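Local coordinates for protein TqaA (Penicillium aethiopicum, PDB 5DLK) that probably macrocyclises a nonribosomal peptide through its C-terminal condensation-like domain, the part present here, which binds a carrier's phosphopantetheine arm, at residues Ile371-His374 / Pro379-Thr382; Gln58-Lys63 / Leu328-Leu333; Arg233-Gly238 / Tyr357-Ser362; Ser218-Glu221 / Gln225-Thr228. One frame throughout, in Å; residues are numbered along the deposited sequence.

Contact 1 of 4, residues Ile371-His374 / Pro379-Thr382; sequences IFQH and PAET
Phe372 of helix 368-375 sets the edge of its ring along the turn Pro379-Thr382, which follows a few residues later. Its CG stands anti to the carbonyl carbon (chi1 -70°), a setting that carries the ring from the helix toward the turn. Phe372 CB starts beside the backbone of the turn, 3.8 Å from Pro379 O and close to Ala380 CA. Phe372 CD2 comes next and meets Thr382 CB at 3.7 Å, with Ala380 O also near this part of the rim. Phe372 CE2 goes furthest along this edge and approaches Thr382 O at 3.2 Å, while Thr382 CG2 lies 3.8 Å from the same CE2. Both carbonyl oxygens, of Ala380 and Thr382, sit near the ring plane, so they face the C-H edge and not the pi cloud. The two side chains, Phe372 and Thr382, cross at about a right angle. Trp378, just before the turn, also meets the Phe372 ring.

With an alanine in place of Phe372, Thr382 CB and CG2 would probably lose their contact with the ring, leaving a gap between helix and turn. Towards solvent the contact thins to Gln373 CB against Ala380 CB, 4.1 Å apart. The turn is also tied internally. Pro379 O accepts from both Thr382 N and Thr382 OG1, which reach it from the same face of its carbonyl plane; the OG1 bond is 2.8 Å. This is a type I beta turn folded back on the preceding helix, at the surface of the condensation domain before strand 386-390.

Contact 2 of 4, residues Gln58-Lys63 / Leu328-Leu333; sequences QHVFIK and LNFVPL
Val60 and Phe330 mark the closest backbone approach of helix residues 58-63 to Leu328-Leu333, with 9.4 Å between their CA atoms, so side chains alone span the gap. Phe330 is central. It reaches from its strand toward the helix, and Val60 comes to it from the opposite direction. Val60 CG1 lies 3.8 Å from Phe330 CE2, and Val60 CB is almost as near to the same atom. One atom further round the ring, Phe330 CZ meets Phe61 CZ at 3.8 Å. The two rings form an offset edge-to-face pair: the edge of Phe330 is directed at the face of Phe61, the centroids are 5.8 Å apart and the planes stand at 70°.

The contact joins two parts of a chloramphenicol acetyltransferase-like condensation fold. Strand 329-336 borders the six-stranded sheet and pairs with strand 303-310, while helix 56-63 packs near strand 100-105 of another sheet. Phe61 also stacks on His178, which opens the HxxxDG signature of condensation domains (His178, Asp182 and Gly183). Leu328 lies about 5 Å, side chain to side chain, from Asn311, a phosphopantetheine-binding residue.

Phe61 has its CG anti to the carbonyl carbon (chi1 -75°), and this brings the far end of the ring to the strand although CB does not point there. At that end, near the ring plane, Leu328 CD1 touches Phe61 CZ at 3.8 Å, the two side chains crossing at about a right angle. An alanine in place of Phe330 would probably leave Phe61 without its edge-on partner and Val60 facing a gap. Trp423 meets the Phe330 ring edge-to-face.

Contact 3 of 4, residues Arg233-Gly238 / Tyr357-Ser362; sequences RHYLDG and YTRALS
Arg359 reaches across to Tyr235 and His234 from the type I beta turn Thr358-Leu361, which runs on from helix 346-358. Its partners sit on the last turn of helix 227-235, so the contact joins two helix ends of the condensation domain. The same helix end carries the phosphopantetheine-binding Tyr357, which takes no part here. The Arg359 chain is bent at chi3 (66°), which brings the guanidinium flat side to the tyrosine. Tyr235 CD1 lies over that face, toward its rim, 3.5 Å from Arg359 NH1. The two planes are 48° apart, so this is no parallel stack.

Tyr235 has CG anti to the backbone N (chi1 -178°), and the ring extends toward the turn. Its hydroxyl is hydrogen-bonded to Gln356 O. His234 meets the guanidinium differently. Its CD2 comes to the edge of the group, 3.8 Å from Arg359 NH2, and the ring stands nearly perpendicular to the guanidinium. Any positive charge on His234 would probably be disfavoured by so near an arginine.

Arg359 NH1 is held by more than the ring. It is hydrogen-bonded to Gln356 OE1. It also donates to a water, at 3.0 Å from Arg359 NH1, and the same water donates to Tyr235 O at 2.9 Å.

Contact 4 of 4, residues Ser218-Glu221 / Gln225-Thr228; sequences SARE and QDPT
Asp226 and Arg220 meet where the loop after helix 208-218 bends back before helix 227-235. The tight part is centred on the buried Asp226 carboxylate. Asp226 OD2 accepts from Arg220 N at 3.0 Å, with a fairly straight N-H...O angle of 158°. The N-H comes from well above the carboxylate plane, 61° out of it. Ala219 CA presses in beside the same oxygen, 3.4 Å from Asp226 OD2. Asp226 CG is anti to the backbone N (chi1 -161°), which puts OD2 by Arg220 N and OD1 by Thr228 N. Its other oxygen, OD1, accepts from Thr228 N at 3.0 Å, on the anti side.

Two waters complete the grip: one links Ser218 O to Asp226 OD1, the other Arg220 O to Asp226 OD2.

The exposed side is looser. The Arg220 chain bends at chi2 and lays one guanidinium face over Pro227 CD, toward the rim, with Arg220 NH1 3.8 Å from Pro227 CG. Arg220 NH2 is near Gln225 O, but the angle is too poor for a hydrogen bond. The guanidinium makes no salt bridge to Asp226, its NE being 5.5 Å from Asp226 OD1. This is a helix N-cap: Asp226 caps helix 227-235 and ties the preceding loop to it.

Overall arrangement
Contacts 1, 3 and 4 lie on the same side of the chain's centre, their centres 15 to 16 Å apart. Contacts 3 and 4 share helix 227-235, one at its end and one at its start. Contact 1 joins contact 3 through a weak hydrogen bond from Arg233 NH1 to His374 O. Strand 329-336 runs from contact 2 out to this cluster: Phe372 CE1 packs on Pro332 CG at 4.0 Å, and Leu333 CD1 lies 3.5 Å from Tyr235 OH. Contact 3 includes Tyr357 of the phosphopantetheine site; contact 2 borders it from the core, with the Leu328 side chain also about 6 Å from Gly183. No phosphopantetheine is bound in this model.

Contact 1 of 4, residues Ile371-His374 / Pro379-Thr382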
loop_
_atom_site.group_PDB
_atom_site.type_symbol
_atom_site.label_atom_id
_atom_site.label_comp_id
_atom_site.label_asym_id
_atom_site.label_seq_id
_atom_site.Cartn_x
_atom_site.Cartn_y
_atom_site.Cartn_z
ATOM N N ILE A 371 -4.729 -2.799 18.422
ATOM C CA ILE A 371 -3.692 -2.186 19.265
ATOM C C ILE A 371 -4.320 -1.192 20.233
ATOM O O ILE A 371 -4.057 -1.233 21.450
ATOM C CB ILE A 371 -2.610 -1.461 18.431
ATOM C CG1 ILE A 371 -1.814 -2.478 17.607
ATOM C CG2 ILE A 371 -1.643 -0.660 19.366
ATOM C CD1 ILE A 371 -0.823 -1.819 16.609
ATOM N N PHE A 372 -5.154 -0.299 19.710
ATOM C CA PHE A 372 -5.732 0.739 20.545
ATOM C C PHE A 372 -6.730 0.134 21.557
ATOM O O PHE A 372 -6.710 0.497 22.735
ATOM C CB PHE A 372 -6.400 1.833 19.697
ATOM C CG PHE A 372 -5.416 2.704 18.930
ATOM C CD1 PHE A 372 -4.092 2.795 19.337
ATOM C CD2 PHE A 372 -5.813 3.414 17.799
ATOM C CE1 PHE A 372 -3.191 3.579 18.634
ATOM C CE2 PHE A 372 -4.914 4.198 17.099
ATOM C CZ PHE A 372 -3.591 4.276 17.527
ATOM N N GLN A 373 -7.601 -0.773 21.105
ATOM C CA GLN A 373 -8.534 -1.409 22.038
ATOM C C GLN A 373 -7.867 -2.195 23.167
ATOM O O GLN A 373 -8.232 -2.038 24.335
ATOM C CB GLN A 373 -9.485 -2.356 21.297
ATOM C CG GLN A 373 -10.676 -2.771 22.162
ATOM C CD GLN A 373 -11.664 -3.632 21.406
ATOM O OE1 GLN A 373 -11.922 -3.406 20.221
ATOM N NE2 GLN A 373 -12.230 -4.627 22.088
ATOM N N HIS A 374 -6.909 -3.048 22.821
ATOM C CA HIS A 374 -6.362 -4.009 23.778
ATOM C C HIS A 374 -5.144 -3.524 24.546
ATOM O O HIS A 374 -4.840 -4.085 25.605
ATOM C CB HIS A 374 -5.992 -5.306 23.072
ATOM C CG HIS A 374 -7.146 -5.931 22.348
ATOM N ND1 HIS A 374 -8.445 -5.799 22.786
ATOM C CD2 HIS A 374 -7.204 -6.647 21.201
ATOM C CE1 HIS A 374 -9.257 -6.423 21.946
ATOM N NE2 HIS A 374 -8.528 -6.947 20.977
ATOM N N PRO A 379 -9.547 5.563 22.365
ATOM C CA PRO A 379 -10.661 5.028 21.573
ATOM C C PRO A 379 -10.142 4.121 20.464
ATOM O O PRO A 379 -9.134 4.448 19.840
ATOM C CB PRO A 379 -11.324 6.282 20.997
ATOM C CG PRO A 379 -10.977 7.370 21.952
ATOM C CD PRO A 379 -9.604 7.029 22.491
ATOM N N ALA A 380 -10.791 2.983 20.249
ATOM C CA ALA A 380 -10.310 2.012 19.264
ATOM C C ALA A 380 -10.228 2.602 17.849
ATOM O O ALA A 380 -9.351 2.227 17.064
ATOM C CB ALA A 380 -11.203 0.766 19.265
ATOM N N GLU A 381 -11.125 3.531 17.542
ATOM C CA GLU A 381 -11.212 4.101 16.194
ATOM C C GLU A 381 -10.369 5.364 16.045
ATOM O O GLU A 381 -10.521 6.105 15.076
ATOM C CB GLU A 381 -12.662 4.393 15.834
ATOM C CG GLU A 381 -13.522 3.117 15.763
ATOM C CD GLU A 381 -12.939 2.075 14.817
ATOM O OE1 GLU A 381 -12.690 2.400 13.635
ATOM O OE2 GLU A 381 -12.727 0.924 15.244
ATOM N N THR A 382 -9.491 5.602 17.017
ATOM C CA THR A 382 -8.530 6.705 16.930
ATOM C C THR A 382 -7.757 6.627 15.625
ATOM O O THR A 382 -7.149 5.598 15.346
ATOM C CB THR A 382 -7.533 6.669 18.095
ATOM O OG1 THR A 382 -8.213 6.987 19.317
ATOM C CG2 THR A 382 -6.379 7.661 17.857
#

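Contact 2 of 4, residues Gln58-Lys63 / Leu328-Leu333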
loop_
_atom_site.group_PDB
_atom_site.type_symbol
_atom_site.label_atom_id
_atom_site.label_comp_id
_atom_site.label_asym_id
_atom_site.label_seq_id
_atom_site.Cartn_x
_atom_site.Cartn_y
_atom_site.Cartn_z
ATOM N N GLN A 58 -6.591 -2.630 4.273
ATOM C CA GLN A 58 -7.373 -2.718 3.031
ATOM C C GLN A 58 -8.454 -1.661 2.974
ATOM O O GLN A 58 -8.649 -1.000 1.944
ATOM C CB GLN A 58 -8.002 -4.105 2.896
ATOM C CG GLN A 58 -7.019 -5.158 2.453
ATOM C CD GLN A 58 -7.708 -6.494 2.270
ATOM O OE1 GLN A 58 -8.288 -7.028 3.219
ATOM N NE2 GLN A 58 -7.692 -7.018 1.035
ATOM N N HIS A 59 -9.169 -1.508 4.083
ATOM C CA HIS A 59 -10.237 -0.514 4.189
ATOM C C HIS A 59 -9.736 0.923 4.061
ATOM O O HIS A 59 -10.427 1.787 3.512
ATOM C CB HIS A 59 -10.966 -0.686 5.523
ATOM C CG HIS A 59 -12.364 -0.159 5.521
ATOM N ND1 HIS A 59 -13.078 0.056 6.680
ATOM C CD2 HIS A 59 -13.186 0.198 4.502
ATOM C CE1 HIS A 59 -14.279 0.516 6.378
ATOM N NE2 HIS A 59 -14.369 0.615 5.063
ATOM N N VAL A 60 -8.548 1.194 4.592
ATOM C CA VAL A 60 -7.933 2.515 4.417
ATOM C C VAL A 60 -7.877 2.866 2.941
ATOM O O VAL A 60 -8.294 3.953 2.520
ATOM C CB VAL A 60 -6.501 2.568 5.007
ATOM C CG1 VAL A 60 -5.705 3.768 4.451
ATOM C CG2 VAL A 60 -6.569 2.615 6.519
ATOM N N PHE A 61 -7.362 1.938 2.147
ATOM C CA PHE A 61 -7.202 2.212 0.719
ATOM C C PHE A 61 -8.545 2.308 0.005
ATOM O O PHE A 61 -8.722 3.148 -0.870
ATOM C CB PHE A 61 -6.320 1.140 0.076
ATOM C CG PHE A 61 -4.867 1.293 0.398
ATOM C CD1 PHE A 61 -4.209 2.480 0.114
ATOM C CD2 PHE A 61 -4.154 0.261 1.006
ATOM C CE1 PHE A 61 -2.863 2.648 0.418
ATOM C CE2 PHE A 61 -2.800 0.413 1.315
ATOM C CZ PHE A 61 -2.151 1.623 1.018
ATOM N N ILE A 62 -9.491 1.448 0.360
ATOM C CA ILE A 62 -10.804 1.478 -0.299
ATOM C C ILE A 62 -11.533 2.792 -0.033
ATOM O O ILE A 62 -12.082 3.417 -0.961
ATOM C CB ILE A 62 -11.670 0.265 0.136
ATOM C CG1 ILE A 62 -11.043 -1.006 -0.445
ATOM C CG2 ILE A 62 -13.100 0.430 -0.349
ATOM C CD1 ILE A 62 -11.601 -2.304 0.115
ATOM N N LYS A 63 -11.480 3.260 1.217
ATOM C CA LYS A 63 -12.155 4.495 1.578
ATOM C C LYS A 63 -11.578 5.697 0.856
ATOM O O LYS A 63 -12.254 6.711 0.695
ATOM C CB LYS A 63 -12.058 4.755 3.089
ATOM C CG LYS A 63 -12.995 3.952 3.965
ATOM C CD LYS A 63 -12.860 4.500 5.404
ATOM C CE LYS A 63 -13.661 3.717 6.424
ATOM N NZ LYS A 63 -15.116 3.660 6.069
ATOM N N LEU A 328 0.569 -4.346 4.006
ATOM C CA LEU A 328 0.943 -3.070 4.628
ATOM C C LEU A 328 0.160 -2.825 5.894
ATOM O O LEU A 328 -1.008 -3.181 5.974
ATOM C CB LEU A 328 0.682 -1.879 3.677
ATOM C CG LEU A 328 1.497 -1.693 2.408
ATOM C CD1 LEU A 328 1.027 -0.432 1.707
ATOM C CD2 LEU A 328 2.980 -1.599 2.743
ATOM N N ASN A 329 0.792 -2.185 6.878
ATOM C CA ASN A 329 0.070 -1.752 8.048
ATOM C C ASN A 329 0.491 -0.341 8.409
ATOM O O ASN A 329 1.609 0.075 8.098
ATOM C CB ASN A 329 0.309 -2.712 9.221
ATOM C CG ASN A 329 -0.812 -2.675 10.216
ATOM O OD1 ASN A 329 -1.814 -2.005 9.998
ATOM N ND2 ASN A 329 -0.655 -3.391 11.326
ATOM N N PHE A 330 -0.416 0.394 9.035
ATOM C CA PHE A 330 -0.116 1.745 9.507
ATOM C C PHE A 330 -0.188 1.704 11.027
ATOM O O PHE A 330 -1.266 1.489 11.583
ATOM C CB PHE A 330 -1.094 2.733 8.920
ATOM C CG PHE A 330 -1.323 2.506 7.450
ATOM C CD1 PHE A 330 -0.324 2.819 6.534
ATOM C CD2 PHE A 330 -2.504 1.923 7.000
ATOM C CE1 PHE A 330 -0.516 2.609 5.163
ATOM C CE2 PHE A 330 -2.704 1.700 5.622
ATOM C CZ PHE A 330 -1.696 2.043 4.720
ATOM N N VAL A 331 0.965 1.840 11.676
ATOM C CA VAL A 331 1.044 1.602 13.132
ATOM C C VAL A 331 1.754 2.771 13.822
ATOM O O VAL A 331 2.442 3.571 13.162
ATOM C CB VAL A 331 1.776 0.276 13.454
ATOM C CG1 VAL A 331 1.054 -0.940 12.808
ATOM C CG2 VAL A 331 3.259 0.349 13.049
ATOM N N PRO A 332 1.584 2.899 15.148
ATOM C CA PRO A 332 2.256 3.980 15.877
ATOM C C PRO A 332 3.760 3.807 15.971
ATOM O O PRO A 332 4.279 2.719 16.220
ATOM C CB PRO A 332 1.643 3.892 17.292
ATOM C CG PRO A 332 0.485 2.926 17.171
ATOM C CD PRO A 332 0.838 2.018 16.069
ATOM N N LEU A 333 4.454 4.922 15.776
ATOM C CA LEU A 333 5.875 5.011 16.015
ATOM C C LEU A 333 6.044 6.035 17.115
ATOM O O LEU A 333 5.576 7.167 16.983
ATOM C CB LEU A 333 6.624 5.448 14.741
ATOM C CG LEU A 333 8.137 5.589 14.937
ATOM C CD1 LEU A 333 8.746 4.237 15.338
ATOM C CD2 LEU A 333 8.758 6.124 13.640
#

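Contact 3 of 4, residues Arg233-Gly238 / Tyr357-Ser362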
loop_
_atom_site.group_PDB
_atom_site.type_symbol
_atom_site.label_atom_id
_atom_site.label_comp_id
_atom_site.label_asym_id
_atom_site.label_seq_id
_atom_site.Cartn_x
_atom_site.Cartn_y
_atom_site.Cartn_z
ATOM N N ARG A 233 1.171 -2.525 24.698
ATOM C CA ARG A 233 0.869 -1.837 25.952
ATOM C C ARG A 233 2.132 -1.261 26.590
ATOM O O ARG A 233 2.130 -0.134 27.075
ATOM C CB ARG A 233 0.172 -2.787 26.946
ATOM C CG ARG A 233 -0.020 -2.169 28.322
ATOM C CD ARG A 233 -1.146 -2.849 29.094
ATOM N NE ARG A 233 -2.404 -2.146 28.850
ATOM C CZ ARG A 233 -3.451 -2.694 28.259
ATOM N NH1 ARG A 233 -3.384 -3.958 27.870
ATOM N NH2 ARG A 233 -4.560 -1.986 28.056
ATOM N N HIS A 234 3.205 -2.038 26.569
ATOM C CA HIS A 234 4.479 -1.611 27.157
ATOM C C HIS A 234 5.080 -0.454 26.333
ATOM O O HIS A 234 5.536 0.557 26.863
ATOM C CB HIS A 234 5.435 -2.797 27.202
ATOM C CG HIS A 234 6.725 -2.523 27.907
ATOM N ND1 HIS A 234 6.830 -2.498 29.280
ATOM C CD2 HIS A 234 7.972 -2.297 27.429
ATOM C CE1 HIS A 234 8.085 -2.253 29.619
ATOM N NE2 HIS A 234 8.797 -2.121 28.514
ATOM N N TYR A 235 5.048 -0.632 25.018
ATOM C CA TYR A 235 5.637 0.330 24.088
ATOM C C TYR A 235 4.965 1.692 24.180
ATOM O O TYR A 235 5.634 2.737 24.077
ATOM C CB TYR A 235 5.513 -0.237 22.660
ATOM C CG TYR A 235 6.107 0.588 21.549
ATOM C CD1 TYR A 235 7.430 0.405 21.155
ATOM C CD2 TYR A 235 5.325 1.513 20.855
ATOM C CE1 TYR A 235 7.963 1.127 20.091
ATOM C CE2 TYR A 235 5.859 2.256 19.804
ATOM C CZ TYR A 235 7.176 2.060 19.436
ATOM O OH TYR A 235 7.719 2.798 18.399
ATOM N N LEU A 236 3.641 1.679 24.368
ATOM C CA LEU A 236 2.852 2.902 24.365
ATOM C C LEU A 236 2.556 3.419 25.769
ATOM O O LEU A 236 1.872 4.422 25.938
ATOM C CB LEU A 236 1.525 2.676 23.613
ATOM C CG LEU A 236 1.667 2.451 22.105
ATOM C CD1 LEU A 236 0.312 2.047 21.498
ATOM C CD2 LEU A 236 2.242 3.705 21.380
ATOM N N ASP A 237 3.103 2.750 26.775
ATOM C CA ASP A 237 2.817 3.127 28.148
ATOM C C ASP A 237 3.270 4.559 28.448
ATOM O O ASP A 237 4.446 4.898 28.279
ATOM C CB ASP A 237 3.503 2.154 29.100
ATOM C CG ASP A 237 3.300 2.527 30.543
ATOM O OD1 ASP A 237 2.135 2.674 30.949
ATOM O OD2 ASP A 237 4.308 2.687 31.260
ATOM N N GLY A 238 2.323 5.386 28.886
ATOM C CA GLY A 238 2.584 6.783 29.173
ATOM C C GLY A 238 2.571 7.706 27.960
ATOM O O GLY A 238 2.761 8.917 28.101
ATOM N N TYR A 357 11.410 1.316 15.783
ATOM C CA TYR A 357 10.810 0.498 14.722
ATOM C C TYR A 357 11.142 -0.995 14.900
ATOM O O TYR A 357 10.255 -1.842 14.815
ATOM C CB TYR A 357 11.299 0.998 13.355
ATOM C CG TYR A 357 11.160 -0.001 12.230
ATOM C CD1 TYR A 357 9.904 -0.460 11.830
ATOM C CD2 TYR A 357 12.276 -0.451 11.543
ATOM C CE1 TYR A 357 9.767 -1.359 10.777
ATOM C CE2 TYR A 357 12.150 -1.355 10.501
ATOM C CZ TYR A 357 10.902 -1.806 10.128
ATOM O OH TYR A 357 10.786 -2.701 9.083
ATOM N N THR A 358 12.411 -1.314 15.142
ATOM C CA THR A 358 12.816 -2.726 15.107
ATOM C C THR A 358 12.265 -3.498 16.294
ATOM O O THR A 358 12.026 -4.715 16.182
ATOM C CB THR A 358 14.354 -2.891 15.029
ATOM O OG1 THR A 358 14.987 -2.331 16.176
ATOM C CG2 THR A 358 14.900 -2.221 13.770
ATOM N N ARG A 359 12.021 -2.804 17.407
ATOM C CA ARG A 359 11.372 -3.443 18.580
ATOM C C ARG A 359 10.018 -4.078 18.215
ATOM O O ARG A 359 9.574 -5.073 18.822
ATOM C CB ARG A 359 11.139 -2.413 19.693
ATOM C CG ARG A 359 12.351 -2.002 20.508
ATOM C CD ARG A 359 11.978 -0.852 21.463
ATOM N NE ARG A 359 11.021 -1.308 22.482
ATOM C CZ ARG A 359 10.263 -0.516 23.242
ATOM N NH1 ARG A 359 10.323 0.807 23.122
ATOM N NH2 ARG A 359 9.434 -1.068 24.145
ATOM N N ALA A 360 9.343 -3.478 17.241
ATOM C CA ALA A 360 7.969 -3.860 16.954
ATOM C C ALA A 360 7.824 -4.879 15.811
ATOM O O ALA A 360 6.712 -5.238 15.460
ATOM C CB ALA A 360 7.139 -2.611 16.633
ATOM N N LEU A 361 8.935 -5.324 15.232
ATOM C CA LEU A 361 8.872 -6.147 14.021
ATOM C C LEU A 361 7.985 -7.381 14.153
ATOM O O LEU A 361 7.182 -7.656 13.262
ATOM C CB LEU A 361 10.272 -6.578 13.601
ATOM C CG LEU A 361 11.057 -5.500 12.863
ATOM C CD1 LEU A 361 12.530 -5.886 12.780
ATOM C CD2 LEU A 361 10.454 -5.265 11.474
ATOM N N SER A 362 8.112 -8.112 15.264
ATOM C CA SER A 362 7.309 -9.323 15.437
ATOM C C SER A 362 5.874 -9.011 15.874
ATOM O O SER A 362 5.049 -9.924 16.025
ATOM C CB SER A 362 7.982 -10.286 16.435
ATOM O OG SER A 362 8.107 -9.725 17.726
HETATM O O HOH W 1 8.470 3.107 23.558
#

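Contact 4 of 4, residues Ser218-Glu221 / Gln225-Thr228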
loop_
_atom_site.group_PDB
_atom_site.type_symbol
_atom_site.label_atom_id
_atom_site.label_comp_id
_atom_site.label_asym_id
_atom_site.label_seq_id
_atom_site.Cartn_x
_atom_site.Cartn_y
_atom_site.Cartn_z
ATOM N N SER A 218 -1.746 -17.164 15.125
ATOM C CA SER A 218 -0.669 -16.779 16.039
ATOM C C SER A 218 -1.189 -15.940 17.211
ATOM O O SER A 218 -0.482 -15.724 18.197
ATOM C CB SER A 218 0.439 -16.028 15.288
ATOM O OG SER A 218 -0.018 -14.775 14.811
ATOM N N ALA A 219 -2.432 -15.492 17.119
ATOM C CA ALA A 219 -3.045 -14.719 18.198
ATOM C C ALA A 219 -3.505 -15.642 19.318
ATOM O O ALA A 219 -3.995 -16.745 19.053
ATOM C CB ALA A 219 -4.227 -13.898 17.677
ATOM N N ARG A 220 -3.365 -15.189 20.563
ATOM C CA ARG A 220 -3.913 -15.928 21.708
ATOM C C ARG A 220 -5.388 -15.612 21.883
ATOM O O ARG A 220 -5.825 -14.498 21.618
ATOM C CB ARG A 220 -3.169 -15.588 23.006
ATOM C CG ARG A 220 -1.666 -15.636 22.911
ATOM C CD ARG A 220 -1.127 -17.033 22.751
ATOM N NE ARG A 220 0.326 -17.051 22.922
ATOM C CZ ARG A 220 0.945 -17.092 24.102
ATOM N NH1 ARG A 220 2.271 -17.104 24.158
ATOM N NH2 ARG A 220 0.240 -17.129 25.229
ATOM N N GLU A 221 -6.150 -16.602 22.345
ATOM C CA GLU A 221 -7.577 -16.439 22.578
ATOM C C GLU A 221 -7.828 -15.378 23.642
ATOM O O GLU A 221 -8.757 -14.581 23.533
ATOM C CB GLU A 221 -8.198 -17.776 23.002
ATOM C CG GLU A 221 -7.494 -18.986 22.402
ATOM C CD GLU A 221 -8.458 -20.005 21.817
ATOM O OE1 GLU A 221 -9.683 -19.862 22.033
ATOM O OE2 GLU A 221 -7.987 -20.949 21.145
ATOM N N GLN A 225 -3.096 -12.326 27.389
ATOM C CA GLN A 225 -1.949 -13.229 27.356
ATOM C C GLN A 225 -1.155 -13.145 26.057
ATOM O O GLN A 225 -0.171 -13.868 25.873
ATOM C CB GLN A 225 -2.412 -14.682 27.554
ATOM C CG GLN A 225 -3.103 -14.952 28.878
ATOM C CD GLN A 225 -2.263 -14.528 30.055
ATOM O OE1 GLN A 225 -1.149 -15.024 30.249
ATOM N NE2 GLN A 225 -2.779 -13.589 30.844
ATOM N N ASP A 226 -1.598 -12.287 25.143
ATOM C CA ASP A 226 -0.969 -12.205 23.831
ATOM C C ASP A 226 0.270 -11.335 23.898
ATOM O O ASP A 226 0.165 -10.155 24.226
ATOM C CB ASP A 226 -1.944 -11.647 22.802
ATOM C CG ASP A 226 -1.525 -11.960 21.381
ATOM O OD1 ASP A 226 -0.308 -11.869 21.092
ATOM O OD2 ASP A 226 -2.417 -12.292 20.558
ATOM N N PRO A 227 1.439 -11.915 23.596
ATOM C CA PRO A 227 2.695 -11.166 23.682
ATOM C C PRO A 227 2.668 -9.918 22.804
ATOM O O PRO A 227 3.358 -8.955 23.114
ATOM C CB PRO A 227 3.742 -12.151 23.165
ATOM C CG PRO A 227 3.113 -13.517 23.364
ATOM C CD PRO A 227 1.646 -13.308 23.162
ATOM N N THR A 228 1.908 -9.950 21.717
ATOM C CA THR A 228 1.892 -8.793 20.830
ATOM C C THR A 228 1.142 -7.618 21.469
ATOM O O THR A 228 1.593 -6.471 21.409
ATOM C CB THR A 228 1.314 -9.168 19.473
ATOM O OG1 THR A 228 2.318 -9.909 18.768
ATOM C CG2 THR A 228 1.005 -7.914 18.663
HETATM O O HOH W 2 0.694 -13.508 19.405
HETATM O O HOH W 3 -5.080 -11.971 20.969
#